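Local coordinates for protein cryptic loci regulator 2 (Schizosaccharomyces pombe 972h-, PDB 5IKJ) that promotes transcriptional silencing of heterochromatin, acting upstream of histone deacetylases within the SHREC repressor complex and helping to position nucleosomes, at residues A[384-398]-A[485-497]. Sequence-based numbering, arbitrary orientation.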
loop_
_atom_site.group_PDB
_atom_site.type_symbol
_atom_site.label_atom_id
_atom_site.label_comp_id
_atom_site.label_asym_id
_atom_site.label_seq_id
_atom_site.Cartn_x
_atom_site.Cartn_y
_atom_site.Cartn_z
ATOM N N ARG A 384 11.221 12.003 -2.433
ATOM C CA ARG A 384 11.907 13.130 -3.056
ATOM C C ARG A 384 12.083 14.190 -1.979
ATOM O O ARG A 384 11.164 14.967 -1.704
ATOM C CB ARG A 384 11.135 13.678 -4.253
ATOM C CG ARG A 384 11.882 14.800 -4.959
ATOM C CD ARG A 384 11.036 15.541 -5.969
ATOM N NE ARG A 384 11.824 16.573 -6.634
ATOM C CZ ARG A 384 12.138 17.746 -6.089
ATOM N NH1 ARG A 384 11.733 18.048 -4.862
ATOM N NH2 ARG A 384 12.867 18.618 -6.772
ATOM N N GLY A 385 13.267 14.223 -1.374
ATOM C CA GLY A 385 13.533 15.160 -0.304
ATOM C C GLY A 385 12.531 15.044 0.826
ATOM O O GLY A 385 12.501 14.035 1.538
ATOM N N ALA A 386 11.693 16.068 0.987
ATOM C CA ALA A 386 10.737 16.107 2.086
ATOM C C ALA A 386 9.481 15.290 1.820
ATOM O O ALA A 386 8.782 14.928 2.774
ATOM C CB ALA A 386 10.331 17.553 2.376
ATOM N N GLU A 387 9.181 14.984 0.560
ATOM C CA GLU A 387 7.888 14.440 0.176
ATOM C C GLU A 387 8.004 12.988 -0.273
ATOM O O GLU A 387 9.058 12.538 -0.732
ATOM C CB GLU A 387 7.267 15.279 -0.942
ATOM C CG GLU A 387 6.940 16.700 -0.516
ATOM C CD GLU A 387 6.629 17.614 -1.684
ATOM O OE1 GLU A 387 7.192 17.395 -2.778
ATOM O OE2 GLU A 387 5.823 18.552 -1.509
ATOM N N LYS A 388 6.899 12.263 -0.129
ATOM C CA LYS A 388 6.774 10.889 -0.587
ATOM C C LYS A 388 5.958 10.863 -1.872
ATOM O O LYS A 388 4.940 11.553 -1.982
ATOM C CB LYS A 388 6.095 10.029 0.480
ATOM C CG LYS A 388 6.494 8.562 0.489
ATOM C CD LYS A 388 5.843 7.842 1.662
ATOM C CE LYS A 388 6.354 6.418 1.815
ATOM N NZ LYS A 388 5.992 5.849 3.142
ATOM N N LEU A 389 6.404 10.067 -2.842
ATOM C CA LEU A 389 5.732 9.968 -4.129
ATOM C C LEU A 389 5.458 8.511 -4.463
ATOM O O LEU A 389 6.228 7.617 -4.107
ATOM C CB LEU A 389 6.555 10.614 -5.249
ATOM C CG LEU A 389 6.508 12.142 -5.293
ATOM C CD1 LEU A 389 7.563 12.677 -6.246
ATOM C CD2 LEU A 389 5.123 12.631 -5.703
ATOM N N TRP A 390 4.345 8.288 -5.158
ATOM C CA TRP A 390 3.865 6.949 -5.453
ATOM C C TRP A 390 3.488 6.820 -6.922
ATOM O O TRP A 390 3.326 7.810 -7.643
ATOM C CB TRP A 390 2.623 6.593 -4.626
ATOM C CG TRP A 390 2.799 6.523 -3.131
ATOM C CD1 TRP A 390 2.598 7.535 -2.230
ATOM C CD2 TRP A 390 3.167 5.370 -2.359
ATOM N NE1 TRP A 390 2.829 7.085 -0.953
ATOM C CE2 TRP A 390 3.181 5.762 -1.004
ATOM C CE3 TRP A 390 3.491 4.050 -2.682
ATOM C CZ2 TRP A 390 3.509 4.879 0.025
ATOM C CZ3 TRP A 390 3.818 3.175 -1.657
ATOM C CH2 TRP A 390 3.824 3.594 -0.321
ATOM N N ILE A 391 3.336 5.568 -7.352
ATOM C CA ILE A 391 2.557 5.281 -8.546
ATOM C C ILE A 391 1.089 5.566 -8.245
ATOM O O ILE A 391 0.617 5.379 -7.115
ATOM C CB ILE A 391 2.761 3.825 -9.007
ATOM C CG1 ILE A 391 2.332 2.844 -7.909
ATOM C CG2 ILE A 391 4.218 3.596 -9.399
ATOM C CD1 ILE A 391 2.362 1.383 -8.325
ATOM N N ASN A 392 0.360 6.033 -9.258
ATOM C CA ASN A 392 -1.042 6.438 -9.142
ATOM C C ASN A 392 -1.161 7.792 -8.456
ATOM O O ASN A 392 -2.281 8.228 -8.142
ATOM C CB ASN A 392 -1.879 5.405 -8.379
ATOM C CG ASN A 392 -3.360 5.508 -8.682
ATOM O OD1 ASN A 392 -3.760 5.662 -9.836
ATOM N ND2 ASN A 392 -4.185 5.426 -7.643
ATOM N N ASP A 393 -0.045 8.472 -8.215
ATOM C CA ASP A 393 -0.011 9.741 -7.507
ATOM C C ASP A 393 -0.019 10.899 -8.504
ATOM O O ASP A 393 0.062 10.708 -9.720
ATOM C CB ASP A 393 1.231 9.795 -6.611
ATOM C CG ASP A 393 1.202 10.943 -5.624
ATOM O OD1 ASP A 393 0.117 11.524 -5.401
ATOM O OD2 ASP A 393 2.271 11.262 -5.066
ATOM N N LEU A 394 -0.130 12.116 -7.972
ATOM C CA LEU A 394 -0.101 13.337 -8.767
ATOM C C LEU A 394 1.119 14.154 -8.370
ATOM O O LEU A 394 1.323 14.428 -7.182
ATOM C CB LEU A 394 -1.379 14.156 -8.563
ATOM C CG LEU A 394 -2.688 13.370 -8.672
ATOM C CD1 LEU A 394 -3.873 14.238 -8.279
ATOM C CD2 LEU A 394 -2.871 12.817 -10.080
ATOM N N CYS A 395 1.927 14.542 -9.358
ATOM C CA CYS A 395 3.163 15.263 -9.096
ATOM C C CYS A 395 3.322 16.409 -10.085
ATOM O O CYS A 395 2.814 16.363 -11.209
ATOM C CB CYS A 395 4.383 14.335 -9.186
ATOM S SG CYS A 395 4.796 13.809 -10.871
ATOM N N VAL A 396 4.039 17.440 -9.648
ATOM C CA VAL A 396 4.377 18.586 -10.484
ATOM C C VAL A 396 5.679 18.286 -11.212
ATOM O O VAL A 396 6.601 17.690 -10.643
ATOM C CB VAL A 396 4.495 19.864 -9.630
ATOM C CG1 VAL A 396 4.883 21.061 -10.490
ATOM C CG2 VAL A 396 3.191 20.138 -8.891
ATOM N N ILE A 397 5.761 18.701 -12.478
ATOM C CA ILE A 397 6.953 18.496 -13.288
ATOM C C ILE A 397 7.322 19.808 -13.965
ATOM O O ILE A 397 6.487 20.693 -14.161
ATOM C CB ILE A 397 6.769 17.384 -14.347
ATOM C CG1 ILE A 397 5.708 17.788 -15.379
ATOM C CG2 ILE A 397 6.404 16.069 -13.669
ATOM C CD1 ILE A 397 5.551 16.807 -16.521
ATOM N N SER A 398 8.600 19.920 -14.325
ATOM C CA SER A 398 9.061 21.067 -15.096
ATOM C C SER A 398 8.344 21.117 -16.438
ATOM O O SER A 398 8.256 20.110 -17.146
ATOM C CB SER A 398 10.571 20.985 -15.315
ATOM O OG SER A 398 11.266 20.925 -14.082
ATOM N N VAL A 485 7.049 10.335 -20.575
ATOM C CA VAL A 485 8.089 9.856 -19.674
ATOM C C VAL A 485 9.085 10.985 -19.463
ATOM O O VAL A 485 9.655 11.504 -20.431
ATOM C CB VAL A 485 8.802 8.610 -20.225
ATOM C CG1 VAL A 485 9.829 8.092 -19.225
ATOM C CG2 VAL A 485 7.793 7.523 -20.568
ATOM N N CYS A 486 9.297 11.361 -18.207
ATOM C CA CYS A 486 10.326 12.321 -17.851
ATOM C C CYS A 486 11.215 11.724 -16.773
ATOM O O CYS A 486 10.773 10.862 -16.006
ATOM C CB CYS A 486 9.720 13.637 -17.341
ATOM S SG CYS A 486 8.899 13.500 -15.737
ATOM N N PRO A 487 12.471 12.151 -16.692
ATOM C CA PRO A 487 13.340 11.653 -15.626
ATOM C C PRO A 487 12.953 12.247 -14.281
ATOM O O PRO A 487 12.303 13.290 -14.189
ATOM C CB PRO A 487 14.736 12.113 -16.058
ATOM C CG PRO A 487 14.483 13.339 -16.863
ATOM C CD PRO A 487 13.167 13.112 -17.567
ATOM N N PHE A 488 13.365 11.547 -13.223
ATOM C CA PHE A 488 13.187 12.063 -11.871
ATOM C C PHE A 488 13.716 13.487 -11.747
ATOM O O PHE A 488 13.224 14.265 -10.923
ATOM C CB PHE A 488 13.893 11.129 -10.884
ATOM C CG PHE A 488 13.614 11.425 -9.435
ATOM C CD1 PHE A 488 12.352 11.804 -9.010
ATOM C CD2 PHE A 488 14.618 11.283 -8.493
ATOM C CE1 PHE A 488 12.106 12.060 -7.672
ATOM C CE2 PHE A 488 14.379 11.534 -7.157
ATOM C CZ PHE A 488 13.122 11.922 -6.745
ATOM N N ALA A 489 14.706 13.847 -12.569
ATOM C CA ALA A 489 15.276 15.190 -12.526
ATOM C C ALA A 489 14.238 16.269 -12.813
ATOM O O ALA A 489 14.393 17.408 -12.360
ATOM C CB ALA A 489 16.425 15.298 -13.530
ATOM N N ASP A 490 13.186 15.942 -13.562
ATOM C CA ASP A 490 12.175 16.920 -13.945
ATOM C C ASP A 490 10.926 16.857 -13.076
ATOM O O ASP A 490 9.964 17.583 -13.346
ATOM C CB ASP A 490 11.792 16.733 -15.419
ATOM C CG ASP A 490 12.884 17.198 -16.367
ATOM O OD1 ASP A 490 13.602 18.159 -16.023
ATOM O OD2 ASP A 490 13.024 16.603 -17.455
ATOM N N VAL A 491 10.912 16.009 -12.054
ATOM C CA VAL A 491 9.841 16.002 -11.065
ATOM C C VAL A 491 10.187 17.016 -9.985
ATOM O O VAL A 491 11.273 16.962 -9.394
ATOM C CB VAL A 491 9.649 14.599 -10.466
ATOM C CG1 VAL A 491 8.534 14.609 -9.428
ATOM C CG2 VAL A 491 9.344 13.590 -11.562
ATOM N N LEU A 492 9.267 17.943 -9.728
ATOM C CA LEU A 492 9.513 19.035 -8.794
ATOM C C LEU A 492 8.956 18.772 -7.404
ATOM O O LEU A 492 9.502 19.290 -6.424
ATOM C CB LEU A 492 8.912 20.335 -9.340
ATOM C CG LEU A 492 9.382 20.730 -10.743
ATOM C CD1 LEU A 492 8.666 21.985 -11.225
ATOM C CD2 LEU A 492 10.891 20.935 -10.778
ATOM N N GLY A 493 7.896 17.987 -7.294
ATOM C CA GLY A 493 7.334 17.671 -5.998
ATOM C C GLY A 493 5.913 17.164 -6.144
ATOM O O GLY A 493 5.431 16.909 -7.247
ATOM N N ARG A 494 5.260 17.018 -4.997
ATOM C CA ARG A 494 3.873 16.585 -4.979
ATOM C C ARG A 494 2.948 17.682 -5.489
ATOM O O ARG A 494 3.215 18.876 -5.334
ATOM C CB ARG A 494 3.443 16.202 -3.566
ATOM C CG ARG A 494 4.062 14.930 -3.016
ATOM C CD ARG A 494 3.547 14.653 -1.608
ATOM N NE ARG A 494 2.088 14.688 -1.552
ATOM C CZ ARG A 494 1.371 14.526 -0.446
ATOM N NH1 ARG A 494 1.970 14.310 0.717
ATOM N NH2 ARG A 494 0.050 14.579 -0.505
ATOM N N TRP A 495 1.849 17.258 -6.104
ATOM C CA TRP A 495 0.700 18.122 -6.324
ATOM C C TRP A 495 -0.242 17.978 -5.137
ATOM O O TRP A 495 -0.550 16.858 -4.716
ATOM C CB TRP A 495 -0.016 17.752 -7.624
ATOM C CG TRP A 495 -1.295 18.501 -7.870
ATOM C CD1 TRP A 495 -1.446 19.658 -8.580
ATOM C CD2 TRP A 495 -2.606 18.137 -7.416
ATOM N NE1 TRP A 495 -2.768 20.036 -8.594
ATOM C CE2 TRP A 495 -3.499 19.120 -7.886
ATOM C CE3 TRP A 495 -3.108 17.079 -6.655
ATOM C CZ2 TRP A 495 -4.867 19.074 -7.621
ATOM C CZ3 TRP A 495 -4.467 17.035 -6.392
ATOM C CH2 TRP A 495 -5.330 18.025 -6.873
ATOM N N TYR A 496 -0.684 19.105 -4.593
ATOM C CA TYR A 496 -1.584 19.112 -3.451
ATOM C C TYR A 496 -2.954 19.632 -3.865
ATOM O O TYR A 496 -3.075 20.485 -4.749
ATOM C CB TYR A 496 -1.026 19.970 -2.310
ATOM C CG TYR A 496 0.269 19.457 -1.722
ATOM C CD1 TYR A 496 0.275 18.412 -0.810
ATOM C CD2 TYR A 496 1.484 20.027 -2.072
ATOM C CE1 TYR A 496 1.456 17.944 -0.268
ATOM C CE2 TYR A 496 2.669 19.567 -1.536
ATOM C CZ TYR A 496 2.649 18.525 -0.634
ATOM O OH TYR A 496 3.826 18.060 -0.095
ATOM N N GLU A 497 -3.984 19.105 -3.211
ATOM C CA GLU A 497 -5.342 19.539 -3.486
ATOM C C GLU A 497 -5.433 21.054 -3.289
ATOM O O GLU A 497 -4.690 21.627 -2.487
ATOM C CB GLU A 497 -6.335 18.809 -2.578
ATOM C CG GLU A 497 -6.471 17.310 -2.861
ATOM C CD GLU A 497 -5.264 16.510 -2.408
ATOM O OE1 GLU A 497 -4.393 17.081 -1.718
ATOM O OE2 GLU A 497 -5.184 15.310 -2.742
HETATM O O HOH W 1 14.503 17.875 -9.119
HETATM O O HOH W 2 0.389 14.121 -4.046
#
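Val396 and Gly493 illustrate how an antiparallel pairing tolerates a local irregularity. Val396 N donates to Gly493 O (2.8 Å), while Val396 O receives Leu492 N, and between Val396 and Ile397 the register slips by one residue, a beta bulge. Backbone bonds from Trp495 N to Leu394 O and from Ser398 N to Asp490 O continue the pairing. The carboxylate of Glu387 bridges two residues: OE1 takes Arg494 N from above the carboxylate plane (3.0 Å, 161°), and OE2 accepts from Tyr496 OH (2.5 Å, very short). The antiparallel pairing of 394-397 with 491-494 lies in the Clr2 family domain, of the SH3 clan, whose curled sheet also sets strand 387-390 steeply across 491-494. With CG trans to its backbone N (chi1 -177°), Arg384 extends past the Phe488 ring, Arg384 CG lying 3.6 Å from Phe488 CZ; its NE makes a weak bond to Val491 O (2.8 Å), and Leu492 O sits over the guanidinium face. An alanine here is likely to cost Val491 O this donor and to remove the aliphatic chain that packs against Phe488. Leu389 CD1 meets Val491 CG1 tip to tip (3.8 Å), and Leu394 CD1 lies alongside Trp495 CE3 (3.4 Å).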